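Local coordinates for protein CbbY (PDB 4UAS) that hydrolyses xylulose 1,5-bisphosphate, a potent inhibitor of Rubisco, to xylulose 5-phosphate and phosphate with the help of magnesium, at residues F7-T12 and P120-L125; A112-T117 and P154-L159; R209-D212 and E216-G219; P95-L100 and V172-S177; R22-T27 and E53-F58. All coordinates share one frame; numbering follows the deposited sequence.

Contact 1 (F7-T12 and P120-L125). With MG (magnesium ion), chain D; PO4 (phosphate ion), chain C.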
# COMPACT_ATOMS: atom_id res chain seq x y z
N PHE A 7 -0.26 6.81 5.94
CA PHE A 7 -0.77 5.46 5.73
C PHE A 7 -0.23 4.80 4.49
O PHE A 7 -0.34 5.31 3.39
CB PHE A 7 -2.29 5.47 5.56
CG PHE A 7 -3.05 5.92 6.79
CD1 PHE A 7 -3.58 5.00 7.68
CD2 PHE A 7 -3.28 7.26 7.02
CE1 PHE A 7 -4.35 5.43 8.78
CE2 PHE A 7 -3.97 7.67 8.14
CZ PHE A 7 -4.52 6.76 8.98
N ASP A 8 0.33 3.59 4.67
CA ASP A 8 0.45 2.65 3.62
C ASP A 8 -0.95 2.29 3.10
O ASP A 8 -1.93 2.46 3.81
CB ASP A 8 1.15 1.42 4.18
CG ASP A 8 1.40 0.34 3.20
OD1 ASP A 8 1.95 0.66 2.11
OD2 ASP A 8 0.95 -0.81 3.39
N VAL A 9 -1.02 1.73 1.89
CA VAL A 9 -2.30 1.31 1.33
C VAL A 9 -2.51 -0.21 1.38
O VAL A 9 -3.31 -0.71 2.15
CB VAL A 9 -2.54 1.89 -0.10
CG1 VAL A 9 -3.81 1.33 -0.72
CG2 VAL A 9 -2.57 3.39 -0.04
N ASP A 10 -1.75 -0.93 0.57
CA ASP A 10 -1.97 -2.38 0.43
C ASP A 10 -1.59 -3.12 1.70
O ASP A 10 -0.45 -3.12 2.11
CB ASP A 10 -1.19 -2.93 -0.76
CG ASP A 10 -1.62 -2.35 -2.07
OD1 ASP A 10 -2.84 -2.36 -2.35
OD2 ASP A 10 -0.73 -1.84 -2.81
N GLY A 11 -2.58 -3.81 2.27
CA GLY A 11 -2.39 -4.54 3.50
C GLY A 11 -2.51 -3.70 4.74
O GLY A 11 -2.46 -4.28 5.82
N THR A 12 -2.71 -2.40 4.62
CA THR A 12 -2.79 -1.46 5.73
C THR A 12 -4.19 -0.87 5.79
O THR A 12 -4.92 -1.09 6.79
CB THR A 12 -1.64 -0.45 5.70
OG1 THR A 12 -0.40 -1.09 5.87
CG2 THR A 12 -1.79 0.59 6.77
N PRO A 120 -4.60 5.25 -9.66
CA PRO A 120 -5.97 4.81 -9.85
C PRO A 120 -6.43 3.79 -8.81
O PRO A 120 -7.63 3.69 -8.52
CB PRO A 120 -5.98 4.23 -11.25
CG PRO A 120 -4.81 4.82 -11.95
CD PRO A 120 -3.80 5.17 -10.89
N ASN A 121 -5.52 2.99 -8.31
CA ASN A 121 -5.87 2.03 -7.30
C ASN A 121 -6.25 2.66 -5.96
O ASN A 121 -7.15 2.24 -5.30
CB ASN A 121 -4.71 1.05 -7.08
CG ASN A 121 -4.37 0.23 -8.32
OD1 ASN A 121 -5.14 0.05 -9.22
ND2 ASN A 121 -3.18 -0.29 -8.32
N VAL A 122 -5.53 3.74 -5.60
CA VAL A 122 -5.86 4.49 -4.41
C VAL A 122 -7.29 5.05 -4.53
O VAL A 122 -8.08 5.04 -3.61
CB VAL A 122 -4.84 5.59 -4.16
CG1 VAL A 122 -5.19 6.44 -2.94
CG2 VAL A 122 -3.44 5.06 -4.01
N GLU A 123 -7.53 5.69 -5.70
CA GLU A 123 -8.84 6.29 -5.93
C GLU A 123 -9.95 5.26 -5.87
O GLU A 123 -10.97 5.48 -5.25
CB GLU A 123 -8.87 7.02 -7.28
CG GLU A 123 -8.05 8.29 -7.28
CD GLU A 123 -8.70 9.37 -6.48
OE1 GLU A 123 -9.89 9.25 -5.96
OE2 GLU A 123 -8.07 10.43 -6.35
N ALA A 124 -9.71 4.10 -6.47
CA ALA A 124 -10.74 3.05 -6.46
C ALA A 124 -11.02 2.57 -5.04
O ALA A 124 -12.16 2.37 -4.64
CB ALA A 124 -10.27 1.91 -7.39
N LEU A 125 -9.96 2.37 -4.24
CA LEU A 125 -10.14 1.98 -2.87
C LEU A 125 -10.89 2.99 -2.04
O LEU A 125 -11.78 2.65 -1.28
CB LEU A 125 -8.77 1.65 -2.25
CG LEU A 125 -8.83 1.19 -0.78
CD1 LEU A 125 -7.53 0.41 -0.46
CD2 LEU A 125 -8.73 2.37 0.19
MG MG D . 1.63 -2.52 2.34
P PO4 C . 1.77 -0.45 -0.63
O1 PO4 C . 3.14 0.35 -0.72
O2 PO4 C . 1.63 -1.25 -1.98
O3 PO4 C . 0.51 0.38 -0.49
O4 PO4 C . 1.84 -1.54 0.49
O HOH W 1 2.18 -4.33 1.73
O HOH W 2 3.73 -1.98 2.80
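Val-9 meets helix 119-129 through its two methyl groups, one for each partner. CG1, anti to the backbone N (chi1 175°), passes Leu-125, the two side chains sliding by each other in opposite directions with CG1 3.8 Å from Leu-125 CD1. CG2 points instead at Val-122 and makes the looser touch, 4.4 Å to Val-122 CG2. All three residues are buried, and across the two segments the contact is wholly apolar. The backbone of the same loop does polar work. Val-9 N donates to phosphate O3 at 3.1 Å along a bent path of 138°, and Asp-10 N reaches the same O3 at 2.8 Å and a straighter 165°. Asp-8, probably the nucleophile, binds magnesium through OD2 at 2.1 Å, while the backbone O of Asp-10 takes another place on the metal at 2.2 Å. Thr-12 OG1 helps to fix the turn of the Asp-8 carboxylate by donating to the anti lone pair of OD2 at 2.8 Å; Lys-151 forms a salt bridge with the other oxygen, OD1. Asp-8, Asp-10 and Thr-12 fit the DxDx(T/V) signature of HAD phosphatases, placed at the end of strand 4-7. Val-9 thus turns its side chain into the hydrophobic core under helix 119-129 while its N-H serves the phosphate, so packing and anion binding are coupled in a single residue.

Contact 2 (A112-T117 and P154-L159). With PO4 (phosphate ion), chain C.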
# COMPACT_ATOMS: atom_id res chain seq x y z
N ALA A 112 -1.87 11.54 5.14
CA ALA A 112 -1.27 11.24 3.86
C ALA A 112 -1.40 9.75 3.54
O ALA A 112 -1.38 8.91 4.48
CB ALA A 112 0.19 11.65 3.79
N VAL A 113 -1.40 9.43 2.28
CA VAL A 113 -1.06 8.11 1.77
C VAL A 113 0.37 8.16 1.26
O VAL A 113 0.77 9.12 0.62
CB VAL A 113 -2.01 7.72 0.60
CG1 VAL A 113 -1.44 6.78 -0.39
CG2 VAL A 113 -3.30 7.20 1.25
N ALA A 114 1.12 7.09 1.55
CA ALA A 114 2.47 6.89 1.05
C ALA A 114 2.54 5.44 0.58
O ALA A 114 2.60 4.54 1.43
CB ALA A 114 3.50 7.19 2.10
N THR A 115 2.47 5.21 -0.74
CA THR A 115 2.24 3.90 -1.31
C THR A 115 3.06 3.68 -2.55
O THR A 115 3.33 4.61 -3.30
CB THR A 115 0.71 3.72 -1.62
OG1 THR A 115 0.49 2.40 -2.12
CG2 THR A 115 0.23 4.69 -2.56
N THR A 116 3.34 2.41 -2.81
CA THR A 116 3.91 1.94 -4.05
C THR A 116 2.88 1.63 -5.10
O THR A 116 3.29 1.43 -6.28
CB THR A 116 4.78 0.68 -3.84
OG1 THR A 116 3.96 -0.44 -3.50
CG2 THR A 116 5.84 0.90 -2.77
N THR A 117 1.61 1.62 -4.77
CA THR A 117 0.58 1.29 -5.74
C THR A 117 0.29 2.45 -6.62
O THR A 117 0.55 3.60 -6.31
CB THR A 117 -0.70 0.80 -5.04
OG1 THR A 117 -1.40 -0.09 -5.93
CG2 THR A 117 -1.64 1.90 -4.55
N PRO A 154 13.04 5.08 1.25
CA PRO A 154 12.17 6.06 1.95
C PRO A 154 11.61 7.17 1.06
O PRO A 154 10.87 7.99 1.59
CB PRO A 154 13.10 6.64 3.03
CG PRO A 154 14.19 5.61 3.17
CD PRO A 154 14.42 5.14 1.76
N ASP A 155 12.01 7.23 -0.21
CA ASP A 155 11.69 8.42 -0.99
C ASP A 155 10.20 8.77 -1.02
O ASP A 155 9.88 9.95 -1.00
CB ASP A 155 12.30 8.30 -2.36
CG ASP A 155 13.87 8.46 -2.30
OD1 ASP A 155 14.38 8.89 -1.21
OD2 ASP A 155 14.52 8.24 -3.32
N ILE A 156 9.29 7.81 -1.08
CA ILE A 156 7.89 8.13 -1.15
C ILE A 156 7.43 8.81 0.17
O ILE A 156 6.56 9.69 0.15
CB ILE A 156 7.04 6.88 -1.47
CG1 ILE A 156 5.65 7.26 -1.96
CG2 ILE A 156 7.04 5.87 -0.35
CD1 ILE A 156 5.65 8.01 -3.30
N TYR A 157 7.96 8.38 1.31
CA TYR A 157 7.69 9.02 2.58
C TYR A 157 8.27 10.40 2.67
O TYR A 157 7.66 11.33 3.20
CB TYR A 157 8.14 8.15 3.76
CG TYR A 157 7.19 7.01 4.12
CD1 TYR A 157 7.47 5.70 3.86
CD2 TYR A 157 6.02 7.30 4.79
CE1 TYR A 157 6.59 4.68 4.24
CE2 TYR A 157 5.14 6.32 5.17
CZ TYR A 157 5.40 5.01 4.88
OH TYR A 157 4.54 4.05 5.32
N ARG A 158 9.50 10.57 2.16
CA ARG A 158 10.10 11.92 2.09
C ARG A 158 9.27 12.86 1.25
O ARG A 158 9.11 14.04 1.63
CB ARG A 158 11.52 11.81 1.57
CG ARG A 158 12.45 11.06 2.52
CD ARG A 158 13.84 10.84 1.96
NE ARG A 158 14.68 10.17 2.92
CZ ARG A 158 15.57 9.24 2.67
NH1 ARG A 158 15.77 8.75 1.44
NH2 ARG A 158 16.26 8.78 3.69
N LEU A 159 8.73 12.38 0.15
CA LEU A 159 7.84 13.20 -0.69
C LEU A 159 6.62 13.61 0.11
O LEU A 159 6.25 14.79 0.17
CB LEU A 159 7.47 12.41 -1.94
CG LEU A 159 6.32 12.98 -2.76
CD1 LEU A 159 6.52 14.37 -3.20
CD2 LEU A 159 5.92 12.02 -3.86
P PO4 C . 1.77 -0.45 -0.63
O1 PO4 C . 3.14 0.35 -0.72
O2 PO4 C . 1.63 -1.25 -1.98
O3 PO4 C . 0.51 0.38 -0.49
O4 PO4 C . 1.84 -1.54 0.49
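With CG anti to the carbonyl carbon (chi1 -79°), the ring of Tyr-157 leaves helix 155-164 and lies against the CB methyl of Ala-114. This is a CH-pi contact over the ring face: Ala-114 CB stands 3.9 Å from the centroid of the Tyr-157 ring and 24° off its normal, displaced toward the rim, where CE2 is the nearest atom. The hydroxyl beyond is hydrogen-bonded to Glu-175. One residue earlier, Ile-156 lays CG1 3.8 Å from the backbone O of Thr-115, and its CG2 brushes Ala-114 CB, so across the two segments the helix touches this end of strand 110-114 mainly through carbon atoms. On the other side of the backbone, Thr-115 directs OG1 into the active site, where it donates to phosphate O3 at 2.6 Å. The same oxygen accepts from Thr-117 N at 3.0 Å and 169°, which makes an ST turn and holds the hydroxyl in place for the anion. Thr-116 N adds a bond of 2.9 Å to phosphate O1. With an alanine in place of Thr-115, phosphate O3 would probably lose a close hydroxyl donor and Thr-117 N the acceptor that pins the turn, leaving the loop less well defined. Thr-115, Thr-116 and Thr-117 belong to the substrate-binding site, and a phosphate-binding threonine at the tip of the strand next to the one bearing the aspartates is the hallmark of motif II in the HAD fold.

Contact 3 (R209-D212 and E216-G219)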
# COMPACT_ATOMS: atom_id res chain seq x y z
N ARG A 209 5.47 -0.14 17.41
CA ARG A 209 4.51 -1.11 17.94
C ARG A 209 4.30 -2.13 16.82
O ARG A 209 4.31 -1.81 15.65
CB ARG A 209 3.18 -0.49 18.35
CG ARG A 209 3.28 0.57 19.43
CD ARG A 209 1.95 1.18 19.81
NE ARG A 209 1.03 0.24 20.43
CZ ARG A 209 -0.25 0.51 20.60
NH1 ARG A 209 -0.77 1.67 20.21
NH2 ARG A 209 -1.06 -0.42 21.09
N LEU A 210 4.01 -3.37 17.26
CA LEU A 210 3.69 -4.48 16.36
C LEU A 210 2.37 -5.03 16.86
O LEU A 210 2.32 -5.58 17.98
CB LEU A 210 4.77 -5.51 16.31
CG LEU A 210 4.51 -6.72 15.46
CD1 LEU A 210 4.38 -6.32 13.99
CD2 LEU A 210 5.64 -7.72 15.61
N LEU A 211 1.30 -4.90 16.08
CA LEU A 211 -0.06 -5.18 16.52
C LEU A 211 -0.69 -6.25 15.68
O LEU A 211 -0.53 -6.28 14.45
CB LEU A 211 -0.91 -3.91 16.33
CG LEU A 211 -0.42 -2.64 17.07
CD1 LEU A 211 -1.37 -1.52 16.77
CD2 LEU A 211 -0.27 -2.85 18.54
N ASP A 212 -1.51 -7.09 16.31
CA ASP A 212 -2.32 -8.00 15.55
C ASP A 212 -3.41 -7.35 14.75
O ASP A 212 -3.87 -7.89 13.73
CB ASP A 212 -2.93 -9.07 16.48
CG ASP A 212 -1.94 -10.08 17.05
OD1 ASP A 212 -0.84 -10.20 16.52
OD2 ASP A 212 -2.32 -10.76 18.04
N GLU A 216 -6.29 -2.34 17.83
CA GLU A 216 -5.60 -2.36 19.12
C GLU A 216 -4.84 -1.08 19.37
O GLU A 216 -4.15 -0.95 20.37
CB GLU A 216 -4.70 -3.55 19.22
CG GLU A 216 -5.43 -4.86 19.13
CD GLU A 216 -4.56 -6.10 18.90
OE1 GLU A 216 -3.44 -6.04 18.43
OE2 GLU A 216 -5.08 -7.20 18.98
N LEU A 217 -4.88 -0.13 18.43
CA LEU A 217 -4.12 1.12 18.63
C LEU A 217 -4.53 1.85 19.89
O LEU A 217 -3.66 2.42 20.54
CB LEU A 217 -4.33 2.02 17.45
CG LEU A 217 -3.32 1.78 16.38
CD1 LEU A 217 -3.69 2.55 15.13
CD2 LEU A 217 -1.93 2.24 16.84
N GLY A 218 -5.86 1.87 20.15
CA GLY A 218 -6.33 2.58 21.32
C GLY A 218 -6.39 4.08 21.14
O GLY A 218 -6.27 4.87 22.11
N GLY A 219 -6.64 4.48 19.91
CA GLY A 219 -6.84 5.92 19.66
C GLY A 219 -5.54 6.65 19.35
O GLY A 219 -4.42 6.08 19.23
O HOH W 3 -4.41 -9.68 19.45
O HOH W 4 -1.44 -7.38 19.17
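Arg-209 and Leu-217 provide the main polar link between strand 209-210 and the turn that follows it. The Arg-209 chain bends at chi3 (65°), which helps to bring its guanidinium to two successive carbonyls. NH1 donates to Leu-217 O at 3.0 Å and a nearly straight 173°, with the acceptor in the guanidinium plane. NH2 reaches the preceding carbonyl, Glu-216 O, at 3.2 Å; here the donor stands above the carbonyl plane and the path bends to 138°. NH1 is also bonded to Gly-222 O. A lysine in place of Arg-209 would probably hold at most part of this set, leaving one or more of the three carbonyls without a donor and the turn freer to move. On the exposed side, Glu-216 OE1 accepts a weak direct bond from Asp-212 N at 3.1 Å, and water 4 links the same two atoms. Water 3 donates both to Asp-212 OD2 and to Glu-216 OE2, 4.6 Å apart, probably easing the repulsion of these like charges. The apolar part is buried. Leu-211 and Leu-217 cross at about a right angle, CD1 of Leu-211 lying 3.8 Å from CD2 of Leu-217, and both rest on Ile-192. One charged side chain serving backbone oxygens thus holds the following chain to the strand, beside a buried leucine pair, while water bridges the acids.

Contact 4 (P95-L100 and V172-S177). With MG (magnesium ion), chain D.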
# COMPACT_ATOMS: atom_id res chain seq x y z
N PRO A 95 -9.88 -3.52 10.31
CA PRO A 95 -10.36 -3.05 11.59
C PRO A 95 -9.51 -1.93 12.16
O PRO A 95 -8.27 -1.97 12.13
CB PRO A 95 -10.35 -4.25 12.49
CG PRO A 95 -10.43 -5.42 11.56
CD PRO A 95 -9.77 -4.99 10.30
N GLY A 96 -10.18 -0.92 12.72
CA GLY A 96 -9.52 0.19 13.37
C GLY A 96 -9.20 1.40 12.47
O GLY A 96 -8.92 2.47 12.96
N ILE A 97 -9.13 1.18 11.16
CA ILE A 97 -8.66 2.22 10.26
C ILE A 97 -9.67 3.38 10.11
O ILE A 97 -9.31 4.56 10.28
CB ILE A 97 -8.35 1.60 8.87
CG1 ILE A 97 -7.11 0.66 8.87
CG2 ILE A 97 -8.24 2.69 7.80
CD1 ILE A 97 -5.83 1.39 9.21
N ALA A 98 -10.91 3.05 9.89
CA ALA A 98 -11.93 4.08 9.82
C ALA A 98 -12.02 4.89 11.11
O ALA A 98 -12.12 6.14 11.08
CB ALA A 98 -13.32 3.50 9.45
N ASP A 99 -11.99 4.22 12.27
CA ASP A 99 -12.07 4.94 13.58
C ASP A 99 -10.87 5.87 13.76
O ASP A 99 -11.05 6.99 14.25
CB ASP A 99 -12.11 3.94 14.69
CG ASP A 99 -13.40 3.15 14.71
OD1 ASP A 99 -14.40 3.59 14.11
OD2 ASP A 99 -13.42 2.12 15.41
N LEU A 100 -9.66 5.44 13.43
CA LEU A 100 -8.49 6.28 13.59
C LEU A 100 -8.61 7.53 12.68
O LEU A 100 -8.28 8.63 13.12
CB LEU A 100 -7.24 5.50 13.26
CG LEU A 100 -5.95 6.29 13.44
CD1 LEU A 100 -5.75 6.64 14.86
CD2 LEU A 100 -4.75 5.51 12.90
N VAL A 172 3.81 9.95 12.15
CA VAL A 172 3.86 8.51 12.40
C VAL A 172 3.34 7.86 11.12
O VAL A 172 2.46 8.38 10.46
CB VAL A 172 3.06 8.11 13.65
CG1 VAL A 172 1.62 8.47 13.45
CG2 VAL A 172 3.29 6.68 14.06
N ALA A 173 3.86 6.65 10.82
CA ALA A 173 3.43 5.82 9.72
C ALA A 173 2.77 4.54 10.21
O ALA A 173 3.19 3.97 11.21
CB ALA A 173 4.61 5.43 8.84
N LEU A 174 1.76 4.11 9.46
CA LEU A 174 1.13 2.77 9.63
C LEU A 174 1.46 1.94 8.42
O LEU A 174 1.30 2.35 7.27
CB LEU A 174 -0.37 2.85 9.76
CG LEU A 174 -0.92 3.17 11.13
CD1 LEU A 174 -0.47 4.45 11.67
CD2 LEU A 174 -2.41 3.04 11.13
N GLU A 175 1.99 0.73 8.68
CA GLU A 175 2.51 -0.18 7.66
C GLU A 175 2.13 -1.61 7.99
O GLU A 175 1.73 -1.95 9.08
CB GLU A 175 4.04 -0.08 7.59
CG GLU A 175 4.51 1.05 6.67
CD GLU A 175 4.35 0.74 5.20
OE1 GLU A 175 3.91 -0.41 4.90
OE2 GLU A 175 4.68 1.63 4.40
N ASP A 176 2.30 -2.51 6.97
CA ASP A 176 2.03 -3.90 7.10
C ASP A 176 3.18 -4.79 6.70
O ASP A 176 3.07 -6.02 6.87
CB ASP A 176 0.80 -4.35 6.30
CG ASP A 176 1.13 -4.39 4.81
OD1 ASP A 176 1.58 -3.34 4.34
OD2 ASP A 176 0.93 -5.41 4.12
N SER A 177 4.27 -4.28 6.12
CA SER A 177 5.31 -5.07 5.54
C SER A 177 6.65 -4.57 5.92
O SER A 177 6.83 -3.40 6.32
CB SER A 177 5.21 -5.08 4.02
OG SER A 177 5.63 -3.83 3.47
MG MG D . 1.63 -2.52 2.34
O HOH W 2 3.73 -1.98 2.80
O HOH W 1 2.18 -4.33 1.73
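Water 2, a ligand of magnesium at 2.2 Å, is gripped by two side chains of the 172-177 segment as well: it donates to Glu-175 OE1 at 2.6 Å and lies 2.7 Å from Ser-177 OG, to which it is also hydrogen-bonded. Glu-175 ends strand 171-175 of the parallel Rossmann-like sheet of the HAD fold, Asp-176 and Ser-177 follow it, and Glu-175 with Asp-176 probably forms the acidic motif IV of that superfamily. Asp-176 OD1 binds the metal directly at 2.2 Å, while its OD2 receives a bond of 2.9 Å from water 1, itself a magnesium ligand; the carboxylate thus holds the ion both directly and through a water. Second-shell Glu-175 has its other oxygen, OE2, in a salt bridge with Lys-151, and Ser-177 OG caps the next helix at Gly-180 N. Just before this cluster, the strand turns Leu-174 to the opposite face of the sheet, where helix 97-107 covers it. Ile-97, in the first turn after the N-cap Gly-96, makes the lighter touch, with CD1 4.3 Å from Leu-174 CD2. Leu-100, its CG anti to the backbone N (chi1 -178°), reaches down to meet Leu-174 tip to tip, CD2 of the one 3.8 Å from CD2 of the other.

Contact 5 (R22-T27 and E53-F58)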
# COMPACT_ATOMS: atom_id res chain seq x y z
N ARG A 22 -5.62 -11.69 -8.31
CA ARG A 22 -6.69 -12.02 -9.23
C ARG A 22 -6.59 -11.13 -10.46
O ARG A 22 -6.74 -11.61 -11.60
CB ARG A 22 -8.06 -11.89 -8.55
CG ARG A 22 -9.26 -12.09 -9.47
CD ARG A 22 -10.59 -12.03 -8.71
NE ARG A 22 -11.66 -12.16 -9.69
CZ ARG A 22 -12.94 -11.91 -9.39
NH1 ARG A 22 -13.27 -11.56 -8.20
NH2 ARG A 22 -13.85 -11.96 -10.33
N ALA A 23 -6.44 -9.82 -10.29
CA ALA A 23 -6.36 -8.92 -11.42
C ALA A 23 -5.18 -9.28 -12.32
O ALA A 23 -5.27 -9.24 -13.55
CB ALA A 23 -6.25 -7.49 -10.96
N PHE A 24 -4.00 -9.61 -11.73
CA PHE A 24 -2.88 -10.05 -12.54
C PHE A 24 -3.25 -11.29 -13.34
O PHE A 24 -3.07 -11.35 -14.56
CB PHE A 24 -1.64 -10.35 -11.68
CG PHE A 24 -0.84 -9.15 -11.22
CD1 PHE A 24 -0.10 -8.44 -12.15
CD2 PHE A 24 -0.79 -8.77 -9.89
CE1 PHE A 24 0.69 -7.36 -11.75
CE2 PHE A 24 -0.03 -7.70 -9.50
CZ PHE A 24 0.73 -6.98 -10.42
N ASN A 25 -3.75 -12.34 -12.66
CA ASN A 25 -3.98 -13.60 -13.35
C ASN A 25 -5.04 -13.48 -14.42
O ASN A 25 -4.92 -14.06 -15.51
CB ASN A 25 -4.33 -14.69 -12.33
CG ASN A 25 -3.13 -15.11 -11.53
OD1 ASN A 25 -2.02 -15.13 -12.06
ND2 ASN A 25 -3.33 -15.51 -10.30
N GLU A 26 -6.12 -12.73 -14.15
CA GLU A 26 -7.14 -12.52 -15.17
C GLU A 26 -6.61 -11.75 -16.37
O GLU A 26 -7.03 -11.98 -17.49
CB GLU A 26 -8.37 -11.89 -14.51
CG GLU A 26 -9.12 -12.82 -13.59
CD GLU A 26 -10.41 -12.27 -13.03
OE1 GLU A 26 -10.75 -11.10 -13.30
OE2 GLU A 26 -11.08 -13.05 -12.29
N THR A 27 -5.72 -10.81 -16.11
CA THR A 27 -5.09 -10.03 -17.18
C THR A 27 -4.23 -10.96 -18.06
O THR A 27 -4.28 -10.93 -19.28
CB THR A 27 -4.31 -8.87 -16.62
OG1 THR A 27 -5.17 -7.98 -15.95
CG2 THR A 27 -3.60 -8.12 -17.76
N GLU A 53 7.33 -3.24 -11.71
CA GLU A 53 8.57 -3.81 -11.24
C GLU A 53 8.42 -5.31 -10.97
O GLU A 53 9.32 -6.11 -11.19
CB GLU A 53 9.06 -3.06 -9.99
CG GLU A 53 9.45 -1.58 -10.21
CD GLU A 53 8.27 -0.59 -10.26
OE1 GLU A 53 7.10 -0.95 -10.21
OE2 GLU A 53 8.62 0.64 -10.34
N ARG A 54 7.28 -5.70 -10.42
CA ARG A 54 7.01 -7.09 -10.09
C ARG A 54 6.88 -7.90 -11.40
O ARG A 54 7.42 -8.99 -11.49
CB ARG A 54 5.68 -7.19 -9.29
CG ARG A 54 5.42 -8.54 -8.75
CD ARG A 54 4.23 -8.59 -7.80
NE ARG A 54 4.49 -7.75 -6.68
CZ ARG A 54 3.71 -6.84 -6.19
NH1 ARG A 54 2.41 -6.84 -6.49
NH2 ARG A 54 4.19 -5.92 -5.36
N ILE A 55 6.18 -7.37 -12.41
CA ILE A 55 6.13 -8.08 -13.70
C ILE A 55 7.52 -8.24 -14.26
O ILE A 55 7.89 -9.31 -14.75
CB ILE A 55 5.16 -7.35 -14.69
CG1 ILE A 55 3.72 -7.38 -14.19
CG2 ILE A 55 5.29 -7.95 -16.09
CD1 ILE A 55 2.86 -6.32 -14.86
N ALA A 56 8.33 -7.17 -14.23
CA ALA A 56 9.67 -7.22 -14.77
C ALA A 56 10.50 -8.29 -14.09
O ALA A 56 11.25 -9.05 -14.75
CB ALA A 56 10.34 -5.85 -14.67
N ARG A 57 10.39 -8.38 -12.77
CA ARG A 57 11.13 -9.40 -12.02
C ARG A 57 10.72 -10.81 -12.46
O ARG A 57 11.55 -11.69 -12.73
CB ARG A 57 10.91 -9.26 -10.53
CG ARG A 57 11.39 -10.42 -9.70
CD ARG A 57 11.16 -10.23 -8.24
NE ARG A 57 11.35 -11.43 -7.47
CZ ARG A 57 11.06 -11.53 -6.18
NH1 ARG A 57 10.64 -10.46 -5.51
NH2 ARG A 57 11.16 -12.70 -5.56
N PHE A 58 9.42 -11.03 -12.54
CA PHE A 58 8.89 -12.33 -12.99
C PHE A 58 9.44 -12.65 -14.37
O PHE A 58 9.87 -13.79 -14.62
CB PHE A 58 7.40 -12.26 -12.99
CG PHE A 58 6.73 -13.40 -13.73
CD1 PHE A 58 6.71 -14.67 -13.24
CD2 PHE A 58 6.10 -13.13 -14.93
CE1 PHE A 58 6.12 -15.67 -13.93
CE2 PHE A 58 5.45 -14.13 -15.66
CZ PHE A 58 5.49 -15.41 -15.12
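The Phe-24 ring has Ile-55 CD1 at its edge, in the ring plane, while Arg-54 NH1 approaches the ring obliquely, near CE2. Helices 17-31 and 51-61 belong to the helical part inserted after the first strand of the core, consistent with the cap domain of this HAD family. Ring and guanidinium planes stand 70° apart, and Phe-24 CE2 lies at the edge of the guanidinium, 4.0 Å from Arg-54 NH1, so the two groups cross and do not stack. Beyond the two segments, Lys-78 makes a cation-pi contact with the same ring, and Trp-37 meets it with planes at about 45°. With CG anti to the carbonyl carbon (chi1 -78°), Phe-24 bridges between segments 22-27 and 53-58, whose nearest CA atoms, those of Phe-24 and Ile-55, are 9.3 Å apart. The Arg-54 chain bends at chi3 (-62°), turning its head back to where NE and NH2 bond to Leu-45 O and Thr-48 O. Those two carbonyls fix the rotation of a group that is part of the substrate-binding site, with the Phe-24 ring beside it. On the Phe-24 helix, Thr-27 OG1 and Thr-27 N reach Ala-23 O from opposite faces of its carbonyl plane, OG1 at 2.7 Å. On the apolar side Phe-24 CE1 lies 3.9 Å from Ile-55 CG1.

Overall arrangement
Contact 1 opens just after the first strand, 4-7, and closes at helix 119-129, so the whole helical insert lies in its loop; contact 5 is nested there, joining two helices of that insert. Back in the core, contact 4 opens at helix 97-107 and closes at strand 171-175, crossing contact 1. Contact 2, from strand 110-114 to helix 155-164, also crosses contact 1 but is nested inside contact 4. Contacts 1 and 2 share the phosphate, and contacts 1 and 4 the magnesium, across neighbouring strands. Contact 3 follows in series, closing a short turn after the outermost strand, where Leu-217 packs on Leu-100 of contact 4.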